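Long-range contacts in uncharacterized hypothetical protein (Parabacteroides merdae, PDB 4EI0), which is of unknown function, a member of the DUF4466 family built largely from antiparallel beta sheets: residues D286-Y294 against T304-M312; L25-N34 against Q244-D255. All blocks are in the same frame, centred on the assembly; numbering follows the deposited sequence. Where two conformers were deposited one is given.

The two contacts differ in place and chemistry. Interaction 1 is a buried pairing of neighbouring strands, the hairpin 289-299/302-311, where a regular ladder of backbone hydrogen bonds carries the pairing, with side-chain stacking added. Interaction 2 is a partly exposed surface contact, although its centre is nearer the middle of the chain (about 7 Å against about 13 Å). It brings a loop against the end of helix 243-246 and the loop after it, some 210 residues on; one glutamine-to-carbonyl hydrogen bond crosses it, and the rest is packing. They hold different elements yet touch: Lys308 NZ probably hydrogen-bonds to Gln244 OE1 and Ile254 O, while Tyr292 packs on Ile254.

Interaction 1. Residues D286-Y294 against T304-M312; sequences DGKYRAYVY and TVSVKRYKM
With its CG anti to its own carbonyl carbon (chi1 -66°), Tyr289 brings its ring over toward strand 302-311, where Arg309, extended through chi2 and bent at chi3 (67°), lays its guanidinium flat on it. The planes are 15° apart, and Arg309 CZ lies 4.1 Å from the centroid of the Tyr289 ring, an off-centre cation-pi stack. Arginine suits this place because its flat cation can cover a ring while its N-H groups reach elsewhere: NH2 pairs with Asp152 and NH1 with the carbonyl of Asn170. On the other face of the sheet, selenomethionine Met312 folds back so that its SE sits 3.6 Å from Arg290 CD and its methyl CE lies over the guanidinium, whose charge is met by Glu283. Between these faces runs an antiparallel ladder: Arg290 with Tyr310, Tyr292 with Lys308 and Tyr294 with Ser306 are hydrogen-bonded pairs. Arg290 O accepts from Tyr310 N at 2.8 Å. Ala291, opposite Arg309 in a non-hydrogen-bonded pair, adds little bulk, consistent with their close CA-CA spacing, and beta-branched Val293 packs alongside Val307, Val293 CG1 lying 4.1 Å from Val307 CG2. At the chain terminus Met312 N donates to Lys288 O, and a water bridges that carbonyl to Met312 O. Strand 302-311 is flanked by strand 152-159, strand 289-299 by strand 278-283, and helices 243-246 and 256-261 pack against the face bearing Tyr292 and Lys308.

Interaction 2. Residues L25-N34 against Q244-D255; sequences LPVAPNIVGN and QLSDLQYSKFID
The ring of Phe253 lies beneath the backbone of Ala28, whose CA stands 3.8 Å from the ring centroid and only 3° off its normal, a CH-pi contact over the face. Ala28 CB reaches over the same face, its short side chain probably letting the backbone come this close. The Val27 side chain runs nearly perpendicular to that of Phe253, with Val27 CG2 3.4 Å from Phe253 CE1; its chi1 of -66° puts that methyl between the backbone N and the carbonyl carbon. Pro29 slants across Phe253, its rigid apolar ring placing CD 3.7 Å from Phe253 CB. The contact joins separate sheet regions: the loop between strands 17-22 and 35-43, with a type I beta turn from Leu25 to Ala28, meets helix 243-246, which holds Gln244, and the loop presenting Phe253, beside the sheet containing strand 289-299. Ile31 reaches toward Gln244, its CD1 3.5 Å from Gln244 OE1. The glutamine amide suits a mixed site: NE2 donates to Pro29 O at 3.0 Å, with that oxygen close to the amide plane, while OE1 takes a hydrogen bond from Lys308. Using both ends probably fixes the amide's rotation. Met153 of strand 152-159 packs against both Ile31 and Gln244.

Interaction 1. Residues D286-Y294 against T304-M312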
loop_
_atom_site.group_PDB
_atom_site.type_symbol
_atom_site.label_atom_id
_atom_site.label_comp_id
_atom_site.label_asym_id
_atom_site.label_seq_id
_atom_site.Cartn_x
_atom_site.Cartn_y
_atom_site.Cartn_z
ATOM N N ASP B 286 -25.041 -32.157 -38.757
ATOM C CA ASP B 286 -26.260 -32.555 -38.065
ATOM C C ASP B 286 -26.910 -31.410 -37.286
ATOM O O ASP B 286 -27.916 -31.618 -36.631
ATOM C CB ASP B 286 -25.916 -33.697 -37.093
ATOM C CG ASP B 286 -24.622 -33.410 -36.225
ATOM O OD1 ASP B 286 -23.996 -32.319 -36.285
ATOM O OD2 ASP B 286 -24.204 -34.312 -35.466
ATOM N N GLY B 287 -26.331 -30.210 -37.316
ATOM C CA GLY B 287 -26.857 -29.054 -36.555
ATOM C C GLY B 287 -26.524 -29.091 -35.064
ATOM O O GLY B 287 -26.941 -28.224 -34.307
ATOM N N LYS B 288 -25.721 -30.068 -34.653
ATOM C CA LYS B 288 -25.421 -30.282 -33.251
ATOM C C LYS B 288 -24.582 -29.161 -32.650
ATOM O O LYS B 288 -24.846 -28.721 -31.527
ATOM C CB LYS B 288 -24.720 -31.627 -33.067
ATOM C CG LYS B 288 -24.508 -32.059 -31.626
ATOM C CD LYS B 288 -24.606 -33.585 -31.471
ATOM C CE LYS B 288 -24.440 -34.065 -30.028
ATOM N NZ LYS B 288 -22.995 -34.040 -29.651
ATOM N N TYR B 289 -23.591 -28.683 -33.390
ATOM C CA TYR B 289 -22.706 -27.633 -32.890
ATOM C C TYR B 289 -22.591 -26.497 -33.919
ATOM O O TYR B 289 -22.647 -26.735 -35.134
ATOM C CB TYR B 289 -21.301 -28.192 -32.618
ATOM C CG TYR B 289 -21.134 -29.222 -31.487
ATOM C CD1 TYR B 289 -20.990 -28.827 -30.160
ATOM C CD2 TYR B 289 -21.067 -30.592 -31.769
ATOM C CE1 TYR B 289 -20.822 -29.771 -29.145
ATOM C CE2 TYR B 289 -20.906 -31.544 -30.760
ATOM C CZ TYR B 289 -20.787 -31.129 -29.451
ATOM O OH TYR B 289 -20.601 -32.081 -28.490
ATOM N N ARG B 290 -22.434 -25.277 -33.399
ATOM C CA ARG B 290 -21.952 -24.156 -34.154
ATOM C C ARG B 290 -20.628 -23.723 -33.598
ATOM O O ARG B 290 -20.333 -23.980 -32.434
ATOM C CB ARG B 290 -22.936 -23.025 -34.095
ATOM C CG ARG B 290 -24.087 -23.254 -35.020
ATOM C CD ARG B 290 -25.108 -22.149 -34.838
ATOM N NE ARG B 290 -26.181 -22.391 -35.754
ATOM C CZ ARG B 290 -27.198 -21.568 -35.938
ATOM N NH1 ARG B 290 -27.340 -20.422 -35.252
ATOM N NH2 ARG B 290 -28.092 -21.920 -36.826
ATOM N N ALA B 291 -19.806 -23.093 -34.421
ATOM C CA ALA B 291 -18.479 -22.680 -33.940
ATOM C C ALA B 291 -18.061 -21.442 -34.709
ATOM O O ALA B 291 -18.617 -21.138 -35.784
ATOM C CB ALA B 291 -17.473 -23.794 -34.157
ATOM N N TYR B 292 -17.066 -20.749 -34.178
ATOM C CA TYR B 292 -16.418 -19.659 -34.882
ATOM C C TYR B 292 -14.942 -19.983 -34.853
ATOM O O TYR B 292 -14.343 -20.135 -33.757
ATOM C CB TYR B 292 -16.706 -18.279 -34.216
ATOM C CG TYR B 292 -15.988 -17.133 -34.894
ATOM C CD1 TYR B 292 -16.305 -16.783 -36.200
ATOM C CD2 TYR B 292 -14.976 -16.439 -34.270
ATOM C CE1 TYR B 292 -15.646 -15.765 -36.868
ATOM C CE2 TYR B 292 -14.315 -15.388 -34.934
ATOM C CZ TYR B 292 -14.616 -15.093 -36.238
ATOM O OH TYR B 292 -14.004 -14.045 -36.911
ATOM N N VAL B 293 -14.351 -20.105 -36.034
ATOM C CA VAL B 293 -12.929 -20.379 -36.216
ATOM C C VAL B 293 -12.224 -19.065 -36.611
ATOM O O VAL B 293 -12.620 -18.412 -37.568
ATOM C CB VAL B 293 -12.732 -21.400 -37.329
ATOM C CG1 VAL B 293 -11.229 -21.730 -37.478
ATOM C CG2 VAL B 293 -13.631 -22.607 -37.085
ATOM N N TYR B 294 -11.245 -18.632 -35.813
ATOM C CA TYR B 294 -10.558 -17.350 -36.039
ATOM C C TYR B 294 -9.151 -17.664 -36.461
ATOM O O TYR B 294 -8.509 -18.492 -35.844
ATOM C CB TYR B 294 -10.556 -16.491 -34.757
ATOM C CG TYR B 294 -9.771 -15.215 -34.933
ATOM C CD1 TYR B 294 -10.273 -14.207 -35.720
ATOM C CD2 TYR B 294 -8.528 -15.034 -34.343
ATOM C CE1 TYR B 294 -9.586 -13.016 -35.911
ATOM C CE2 TYR B 294 -7.810 -13.860 -34.537
ATOM C CZ TYR B 294 -8.355 -12.841 -35.301
ATOM O OH TYR B 294 -7.670 -11.693 -35.588
ATOM N N THR B 304 -2.329 -20.625 -37.554
ATOM C CA THR B 304 -2.775 -20.753 -36.185
ATOM C C THR B 304 -4.263 -20.351 -36.054
ATOM O O THR B 304 -4.635 -19.257 -36.475
ATOM C CB THR B 304 -1.939 -19.852 -35.253
ATOM O OG1 THR B 304 -0.546 -20.128 -35.456
ATOM C CG2 THR B 304 -2.267 -20.087 -33.793
ATOM N N VAL B 305 -5.084 -21.211 -35.434
ATOM C CA VAL B 305 -6.515 -20.943 -35.266
ATOM C C VAL B 305 -6.878 -20.973 -33.796
ATOM O O VAL B 305 -6.203 -21.613 -33.007
ATOM C CB VAL B 305 -7.401 -21.927 -36.075
ATOM C CG1 VAL B 305 -7.007 -21.967 -37.544
ATOM C CG2 VAL B 305 -7.354 -23.325 -35.486
ATOM N N SER B 306 -7.928 -20.255 -33.454
ATOM C CA SER B 306 -8.584 -20.316 -32.164
ATOM C C SER B 306 -10.101 -20.432 -32.396
ATOM O O SER B 306 -10.622 -19.832 -33.309
ATOM C CB SER B 306 -8.277 -19.048 -31.398
ATOM O OG SER B 306 -6.867 -18.910 -31.250
ATOM N N VAL B 307 -10.809 -21.178 -31.562
ATOM C CA VAL B 307 -12.220 -21.563 -31.848
ATOM C C VAL B 307 -13.052 -21.449 -30.604
ATOM O O VAL B 307 -12.615 -21.865 -29.532
ATOM C CB VAL B 307 -12.291 -23.018 -32.386
ATOM C CG1 VAL B 307 -13.729 -23.506 -32.607
ATOM C CG2 VAL B 307 -11.432 -23.193 -33.625
ATOM N N LYS B 308 -14.217 -20.826 -30.729
ATOM C CA LYS B 308 -15.306 -20.949 -29.789
ATOM C C LYS B 308 -16.328 -21.882 -30.392
ATOM O O LYS B 308 -16.589 -21.818 -31.598
ATOM C CB LYS B 308 -15.945 -19.626 -29.505
ATOM C CG LYS B 308 -15.191 -18.818 -28.468
ATOM C CD LYS B 308 -15.732 -17.420 -28.280
ATOM C CE LYS B 308 -15.113 -16.693 -27.076
ATOM N NZ LYS B 308 -15.681 -15.334 -26.893
ATOM N N ARG B 309 -16.847 -22.795 -29.574
ATOM C CA ARG B 309 -17.918 -23.757 -30.034
ATOM C C ARG B 309 -19.097 -23.712 -29.079
ATOM O O ARG B 309 -18.919 -23.526 -27.871
ATOM C CB ARG B 309 -17.338 -25.157 -30.103
ATOM C CG ARG B 309 -18.290 -26.216 -30.653
ATOM C CD ARG B 309 -17.785 -27.637 -30.494
ATOM N NE ARG B 309 -17.729 -28.042 -29.105
ATOM C CZ ARG B 309 -17.380 -29.251 -28.665
ATOM N NH1 ARG B 309 -17.081 -30.222 -29.510
ATOM N NH2 ARG B 309 -17.339 -29.482 -27.349
ATOM N N TYR B 310 -20.309 -23.868 -29.613
ATOM C CA TYR B 310 -21.530 -23.805 -28.834
ATOM C C TYR B 310 -22.439 -24.963 -29.290
ATOM O O TYR B 310 -22.708 -25.120 -30.482
ATOM C CB TYR B 310 -22.217 -22.441 -29.066
ATOM C CG TYR B 310 -23.541 -22.245 -28.349
ATOM C CD1 TYR B 310 -23.582 -21.778 -27.086
ATOM C CD2 TYR B 310 -24.738 -22.577 -28.960
ATOM C CE1 TYR B 310 -24.791 -21.606 -26.418
ATOM C CE2 TYR B 310 -25.942 -22.423 -28.318
ATOM C CZ TYR B 310 -25.955 -21.952 -27.022
ATOM O OH TYR B 310 -27.137 -21.769 -26.359
ATOM N N LYS B 311 -22.872 -25.767 -28.336
ATOM C CA LYS B 311 -23.784 -26.867 -28.582
ATOM C C LYS B 311 -25.216 -26.385 -28.626
ATOM O O LYS B 311 -25.757 -25.864 -27.634
ATOM C CB LYS B 311 -23.669 -27.939 -27.492
ATOM C CG LYS B 311 -24.482 -29.215 -27.859
ATOM C CD LYS B 311 -24.856 -30.074 -26.669
ATOM C CE LYS B 311 -24.265 -31.472 -26.737
ATOM N NZ LYS B 311 -23.174 -31.620 -25.722
HETATM N N MSE B 312 -25.856 -26.588 -29.772
HETATM C CA MSE B 312 -27.205 -26.061 -29.977
HETATM C C MSE B 312 -28.256 -26.760 -29.099
HETATM O O MSE B 312 -28.102 -27.900 -28.614
HETATM O OXT MSE B 312 -29.277 -26.143 -28.795
HETATM C CB MSE B 312 -27.558 -26.136 -31.458
HETATM C CG MSE B 312 -26.661 -25.260 -32.331
HETATM SE SE MSE B 312 -26.922 -23.333 -32.004
HETATM C CE MSE B 312 -28.818 -23.160 -32.478
HETATM O O HOH W 1 -26.925 -29.675 -30.320
#

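Interaction 2. Residues L25-N34 against Q244-D255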
loop_
_atom_site.group_PDB
_atom_site.type_symbol
_atom_site.label_atom_id
_atom_site.label_comp_id
_atom_site.label_asym_id
_atom_site.label_seq_id
_atom_site.Cartn_x
_atom_site.Cartn_y
_atom_site.Cartn_z
ATOM N N LEU B 25 -14.188 -8.587 -16.547
ATOM C CA LEU B 25 -15.125 -7.626 -17.160
ATOM C C LEU B 25 -16.563 -8.190 -17.333
ATOM O O LEU B 25 -16.735 -9.365 -17.694
ATOM C CB LEU B 25 -14.602 -7.191 -18.522
ATOM C CG LEU B 25 -13.140 -6.775 -18.591
ATOM C CD1 LEU B 25 -12.722 -6.613 -20.051
ATOM C CD2 LEU B 25 -12.946 -5.502 -17.758
ATOM N N PRO B 26 -17.597 -7.372 -17.050
ATOM C CA PRO B 26 -19.006 -7.810 -17.162
ATOM C C PRO B 26 -19.428 -8.273 -18.570
ATOM O O PRO B 26 -20.320 -9.105 -18.707
ATOM C CB PRO B 26 -19.800 -6.559 -16.796
ATOM C CG PRO B 26 -18.895 -5.767 -15.942
ATOM C CD PRO B 26 -17.485 -6.052 -16.397
ATOM N N VAL B 27 -18.798 -7.731 -19.604
ATOM C CA VAL B 27 -19.091 -8.161 -20.970
ATOM C C VAL B 27 -18.366 -9.452 -21.327
ATOM O O VAL B 27 -18.708 -10.075 -22.312
ATOM C CB VAL B 27 -18.731 -7.059 -21.986
ATOM C CG1 VAL B 27 -19.628 -5.856 -21.788
ATOM C CG2 VAL B 27 -17.280 -6.663 -21.813
ATOM N N ALA B 28 -17.360 -9.870 -20.548
ATOM C CA ALA B 28 -16.532 -11.002 -20.957
ATOM C C ALA B 28 -17.232 -12.296 -20.513
ATOM O O ALA B 28 -17.488 -12.481 -19.341
ATOM C CB ALA B 28 -15.104 -10.910 -20.411
ATOM N N PRO B 29 -17.563 -13.194 -21.460
ATOM C CA PRO B 29 -18.234 -14.391 -20.986
ATOM C C PRO B 29 -17.320 -15.252 -20.098
ATOM O O PRO B 29 -16.111 -15.318 -20.315
ATOM C CB PRO B 29 -18.598 -15.147 -22.258
ATOM C CG PRO B 29 -18.418 -14.188 -23.367
ATOM C CD PRO B 29 -17.370 -13.216 -22.915
ATOM N N ASN B 30 -17.952 -15.940 -19.151
ATOM C CA ASN B 30 -17.301 -16.788 -18.175
ATOM C C ASN B 30 -17.346 -18.234 -18.757
ATOM O O ASN B 30 -18.402 -18.870 -18.753
ATOM C CB ASN B 30 -18.079 -16.721 -16.859
ATOM C CG ASN B 30 -18.071 -15.350 -16.232
ATOM O OD1 ASN B 30 -17.014 -14.745 -16.099
ATOM N ND2 ASN B 30 -19.237 -14.877 -15.798
ATOM N N ILE B 31 -16.204 -18.683 -19.279
ATOM C CA ILE B 31 -16.032 -19.938 -19.982
ATOM C C ILE B 31 -15.311 -20.971 -19.082
ATOM O O ILE B 31 -14.295 -20.675 -18.428
ATOM C CB ILE B 31 -15.228 -19.712 -21.295
ATOM C CG1 ILE B 31 -16.011 -18.775 -22.227
ATOM C CG2 ILE B 31 -15.023 -21.050 -22.065
ATOM C CD1 ILE B 31 -15.161 -18.196 -23.348
ATOM N N VAL B 32 -15.821 -22.186 -19.079
ATOM C CA VAL B 32 -15.196 -23.328 -18.400
ATOM C C VAL B 32 -13.695 -23.403 -18.645
ATOM O O VAL B 32 -13.232 -23.146 -19.756
ATOM C CB VAL B 32 -15.899 -24.665 -18.762
ATOM C CG1 VAL B 32 -15.140 -25.848 -18.170
ATOM C CG2 VAL B 32 -17.348 -24.652 -18.234
ATOM N N GLY B 33 -12.935 -23.664 -17.576
ATOM C CA GLY B 33 -11.483 -23.702 -17.686
ATOM C C GLY B 33 -10.845 -22.348 -17.447
ATOM O O GLY B 33 -9.684 -22.295 -17.183
ATOM N N ASN B 34 -11.586 -21.253 -17.539
ATOM C CA ASN B 34 -10.998 -19.896 -17.349
ATOM C C ASN B 34 -11.239 -19.468 -15.884
ATOM O O ASN B 34 -11.984 -20.075 -15.122
ATOM C CB ASN B 34 -11.711 -18.827 -18.236
ATOM C CG ASN B 34 -11.178 -18.755 -19.658
ATOM O OD1 ASN B 34 -10.284 -19.468 -20.006
ATOM N ND2 ASN B 34 -11.769 -17.880 -20.488
ATOM N N GLN B 244 -11.214 -12.725 -26.466
ATOM C CA GLN B 244 -10.718 -13.974 -25.878
ATOM C C GLN B 244 -9.966 -14.788 -26.887
ATOM O O GLN B 244 -9.004 -15.449 -26.564
ATOM C CB GLN B 244 -11.881 -14.779 -25.261
ATOM C CG GLN B 244 -12.471 -14.060 -24.089
ATOM C CD GLN B 244 -13.779 -14.623 -23.572
ATOM O OE1 GLN B 244 -14.724 -14.876 -24.326
ATOM N NE2 GLN B 244 -13.899 -14.670 -22.252
ATOM N N LEU B 245 -10.408 -14.779 -28.140
ATOM C CA LEU B 245 -9.729 -15.595 -29.140
ATOM C C LEU B 245 -8.456 -14.962 -29.719
ATOM O O LEU B 245 -7.588 -15.684 -30.199
ATOM C CB LEU B 245 -10.698 -15.944 -30.292
ATOM C CG LEU B 245 -11.899 -16.840 -29.965
ATOM C CD1 LEU B 245 -12.789 -16.855 -31.179
ATOM C CD2 LEU B 245 -11.457 -18.227 -29.602
ATOM N N SER B 246 -8.377 -13.636 -29.734
ATOM C CA SER B 246 -7.304 -12.935 -30.450
ATOM C C SER B 246 -6.373 -12.125 -29.559
ATOM O O SER B 246 -5.302 -11.699 -30.005
ATOM C CB SER B 246 -7.913 -11.987 -31.471
ATOM O OG SER B 246 -8.244 -10.794 -30.812
ATOM N N ASP B 247 -6.770 -11.896 -28.312
ATOM C CA ASP B 247 -5.937 -11.119 -27.389
ATOM C C ASP B 247 -5.494 -9.764 -28.000
ATOM O O ASP B 247 -4.359 -9.350 -27.833
ATOM C CB ASP B 247 -4.700 -11.932 -26.930
ATOM C CG ASP B 247 -5.053 -13.102 -26.037
ATOM O OD1 ASP B 247 -4.920 -12.979 -24.798
ATOM O OD2 ASP B 247 -5.444 -14.156 -26.572
ATOM N N LEU B 248 -6.391 -9.107 -28.736
ATOM C CA LEU B 248 -6.180 -7.717 -29.176
ATOM C C LEU B 248 -7.290 -6.850 -28.594
ATOM O O LEU B 248 -8.455 -7.201 -28.652
ATOM C CB LEU B 248 -6.108 -7.594 -30.717
ATOM C CG LEU B 248 -5.429 -8.735 -31.515
ATOM C CD1 LEU B 248 -5.426 -8.396 -33.002
ATOM C CD2 LEU B 248 -4.016 -9.088 -31.011
ATOM N N GLN B 249 -6.937 -5.719 -28.003
ATOM C CA GLN B 249 -7.900 -5.028 -27.131
ATOM C C GLN B 249 -8.950 -4.197 -27.897
ATOM O O GLN B 249 -8.863 -4.065 -29.114
ATOM C CB GLN B 249 -7.145 -4.139 -26.148
ATOM C CG GLN B 249 -6.079 -3.284 -26.802
ATOM C CD GLN B 249 -5.457 -2.321 -25.812
ATOM O OE1 GLN B 249 -4.257 -2.074 -25.849
ATOM N NE2 GLN B 249 -6.274 -1.793 -24.892
ATOM N N TYR B 250 -9.919 -3.634 -27.160
ATOM C CA TYR B 250 -11.090 -2.875 -27.697
ATOM C C TYR B 250 -11.969 -3.755 -28.519
ATOM O O TYR B 250 -12.779 -3.273 -29.321
ATOM C CB TYR B 250 -10.725 -1.622 -28.522
ATOM C CG TYR B 250 -9.760 -0.723 -27.804
ATOM C CD1 TYR B 250 -10.060 -0.256 -26.528
ATOM C CD2 TYR B 250 -8.536 -0.369 -28.364
ATOM C CE1 TYR B 250 -9.173 0.543 -25.821
ATOM C CE2 TYR B 250 -7.644 0.439 -27.664
ATOM C CZ TYR B 250 -7.963 0.893 -26.403
ATOM O OH TYR B 250 -7.082 1.689 -25.710
ATOM N N SER B 251 -11.818 -5.050 -28.295
ATOM C CA SER B 251 -12.575 -6.026 -29.052
ATOM C C SER B 251 -13.935 -6.221 -28.384
ATOM O O SER B 251 -14.244 -5.689 -27.307
ATOM C CB SER B 251 -11.819 -7.380 -29.167
ATOM O OG SER B 251 -11.343 -7.617 -30.493
ATOM N N LYS B 252 -14.747 -6.975 -29.073
ATOM C CA LYS B 252 -15.974 -7.411 -28.534
ATOM C C LYS B 252 -15.855 -8.916 -28.277
ATOM O O LYS B 252 -14.829 -9.569 -28.560
ATOM C CB LYS B 252 -17.098 -7.002 -29.490
ATOM C CG LYS B 252 -17.283 -5.498 -29.500
ATOM C CD LYS B 252 -18.306 -5.038 -30.523
ATOM C CE LYS B 252 -18.427 -3.513 -30.473
ATOM N NZ LYS B 252 -17.442 -2.843 -31.374
ATOM N N PHE B 253 -16.900 -9.450 -27.679
ATOM C CA PHE B 253 -16.918 -10.850 -27.323
ATOM C C PHE B 253 -18.083 -11.519 -28.044
ATOM O O PHE B 253 -19.201 -10.988 -28.067
ATOM C CB PHE B 253 -17.098 -11.012 -25.819
ATOM C CG PHE B 253 -16.021 -10.344 -24.995
ATOM C CD1 PHE B 253 -16.161 -9.050 -24.570
ATOM C CD2 PHE B 253 -14.879 -11.030 -24.647
ATOM C CE1 PHE B 253 -15.186 -8.450 -23.800
ATOM C CE2 PHE B 253 -13.873 -10.419 -23.902
ATOM C CZ PHE B 253 -14.044 -9.127 -23.481
ATOM N N ILE B 254 -17.819 -12.695 -28.577
ATOM C CA ILE B 254 -18.873 -13.591 -29.040
ATOM C C ILE B 254 -19.357 -14.345 -27.831
ATOM O O ILE B 254 -18.551 -14.972 -27.103
ATOM C CB ILE B 254 -18.347 -14.581 -30.084
ATOM C CG1 ILE B 254 -17.821 -13.806 -31.305
ATOM C CG2 ILE B 254 -19.409 -15.603 -30.497
ATOM C CD1 ILE B 254 -16.937 -14.690 -32.162
ATOM N N ASP B 255 -20.654 -14.301 -27.611
ATOM C CA ASP B 255 -21.245 -14.972 -26.455
ATOM C C ASP B 255 -22.266 -16.000 -26.960
ATOM O O ASP B 255 -22.485 -16.183 -28.197
ATOM C CB ASP B 255 -21.853 -13.944 -25.457
ATOM C CG ASP B 255 -22.015 -14.495 -24.012
ATOM O OD1 ASP B 255 -21.798 -15.696 -23.755
ATOM O OD2 ASP B 255 -22.403 -13.702 -23.129
#